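Local atomic coordinates of putative uncharacterized protein (Mycobacterium tuberculosis, PDB entry 2ZQ5), a protein that probably transfers a sulfuryl group to an acceptor molecule, as a member of the sulfotransferase family. Residues 49-54 against 191-196. Residues are numbered along the deposited sequence; the frame is centred on the assembly and turned at random.
Sequences GEAGLT and AHVPSY
Glu50 reaches across to Ser195 and grips it with both carboxylate oxygens. Its OE2 takes the backbone N-H of Ser195 in a nearly straight bond (N to OE2 2.8 Å, 168° at the hydrogen), using the syn lone pair. The hydroxyl OG of Ser195 donates to OE1 of Glu50 at 2.7 Å, on the syn side but 33° out of the carboxylate plane. Together they limit the rotation of the carboxylate. Glu50 gets there with CG between its backbone N and carbonyl carbon (chi1 43°) and an extended chain beyond, which brings the carboxylate to the CD and CG corner of the Pro194 ring from the opposite direction; OE2 of Glu50 lies 3.0 Å from CD of that proline. The negative group therefore sits at the N-terminal end of helix 194-201, whose dipole would probably favour the charged form.

Beyond the carboxylate, backbone oxygens of each segment do most of the touching. The carbonyl oxygen of Glu50 lies at the edge of the His192 ring, in its plane, 3.2 Å from CD2, while CD of Pro194 covers one face; ND1 of the same ring is hydrogen-bonded to Asp288. A CA-H...O contact joins Ala51 CA to His192 O at 3.2 Å. One water bridges Ala51 O and His192 N, and Ser277 OG also bonds to Ala51 O. Inward, Ala51 CB packs against Val193 CG1 (4.2 Å), and the valine side chain also touches Ala46 and Tyr47 of helix 36-50.

In this sulfotransferase fold the contact ties the turn after helix 36-50 to the first turn of helix 194-201, where the Glu50 carboxylate bonds the N-H and hydroxyl of Ser195 just past the N-cap residue Val193.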
# COMPACT_ATOMS: atom_id res chain seq x y z
N GLY A 49 -17.47 -13.66 9.15
CA GLY A 49 -18.25 -14.71 8.52
C GLY A 49 -17.51 -15.73 7.67
O GLY A 49 -18.04 -16.80 7.40
N GLU A 50 -16.28 -15.42 7.27
CA GLU A 50 -15.54 -16.35 6.42
C GLU A 50 -14.03 -16.41 6.61
O GLU A 50 -13.38 -17.32 6.09
CB GLU A 50 -15.85 -16.03 4.95
CG GLU A 50 -15.83 -14.53 4.68
CD GLU A 50 -16.25 -14.15 3.27
OE1 GLU A 50 -17.26 -14.69 2.77
OE2 GLU A 50 -15.58 -13.29 2.69
N ALA A 51 -13.46 -15.46 7.36
CA ALA A 51 -12.01 -15.45 7.55
C ALA A 51 -11.47 -16.49 8.52
O ALA A 51 -10.26 -16.66 8.62
CB ALA A 51 -11.57 -14.05 7.97
N GLY A 52 -12.36 -17.18 9.23
CA GLY A 52 -11.93 -18.20 10.18
C GLY A 52 -10.86 -17.72 11.15
O GLY A 52 -9.90 -18.43 11.44
N LEU A 53 -11.03 -16.50 11.66
CA LEU A 53 -10.06 -15.93 12.57
C LEU A 53 -9.98 -16.63 13.92
O LEU A 53 -10.98 -17.11 14.45
CB LEU A 53 -10.37 -14.44 12.80
CG LEU A 53 -10.34 -13.54 11.57
CD1 LEU A 53 -10.66 -12.11 11.99
CD2 LEU A 53 -8.98 -13.61 10.89
N THR A 54 -8.77 -16.68 14.46
CA THR A 54 -8.51 -17.27 15.77
C THR A 54 -8.61 -16.12 16.77
O THR A 54 -8.94 -15.00 16.40
CB THR A 54 -7.10 -17.84 15.84
OG1 THR A 54 -6.16 -16.79 15.56
CG2 THR A 54 -6.91 -18.97 14.84
N ALA A 191 -5.97 -12.28 4.56
CA ALA A 191 -7.08 -13.01 5.17
C ALA A 191 -8.01 -13.51 4.09
O ALA A 191 -8.01 -13.01 2.97
CB ALA A 191 -7.84 -12.08 6.13
N HIS A 192 -8.81 -14.52 4.43
CA HIS A 192 -9.77 -15.07 3.49
C HIS A 192 -11.05 -14.26 3.63
O HIS A 192 -11.89 -14.55 4.47
CB HIS A 192 -10.05 -16.54 3.81
CG HIS A 192 -11.01 -17.18 2.87
ND1 HIS A 192 -10.73 -17.38 1.54
CD2 HIS A 192 -12.27 -17.64 3.06
CE1 HIS A 192 -11.77 -17.94 0.95
NE2 HIS A 192 -12.72 -18.11 1.85
N VAL A 193 -11.18 -13.24 2.79
CA VAL A 193 -12.37 -12.39 2.82
C VAL A 193 -12.91 -12.19 1.41
O VAL A 193 -13.02 -11.06 0.92
CB VAL A 193 -12.06 -11.01 3.48
CG1 VAL A 193 -11.86 -11.18 4.97
CG2 VAL A 193 -10.82 -10.39 2.85
N PRO A 194 -13.27 -13.29 0.73
CA PRO A 194 -13.79 -13.20 -0.63
C PRO A 194 -14.99 -12.27 -0.81
O PRO A 194 -15.13 -11.65 -1.86
CB PRO A 194 -14.12 -14.66 -0.97
CG PRO A 194 -14.41 -15.27 0.36
CD PRO A 194 -13.33 -14.67 1.23
N SER A 195 -15.84 -12.15 0.20
CA SER A 195 -17.00 -11.28 0.09
C SER A 195 -16.55 -9.82 -0.01
O SER A 195 -17.15 -9.03 -0.73
CB SER A 195 -17.94 -11.47 1.28
OG SER A 195 -18.44 -12.79 1.31
N TYR A 196 -15.49 -9.48 0.71
CA TYR A 196 -14.99 -8.11 0.65
C TYR A 196 -14.24 -7.90 -0.66
O TYR A 196 -14.39 -6.86 -1.31
CB TYR A 196 -14.07 -7.81 1.83
CG TYR A 196 -13.39 -6.46 1.73
CD1 TYR A 196 -14.06 -5.28 2.09
CD2 TYR A 196 -12.09 -6.35 1.23
CE1 TYR A 196 -13.45 -4.03 1.95
CE2 TYR A 196 -11.48 -5.11 1.09
CZ TYR A 196 -12.16 -3.96 1.45
OH TYR A 196 -11.52 -2.75 1.29
O HOH W 1 -8.37 -15.12 7.21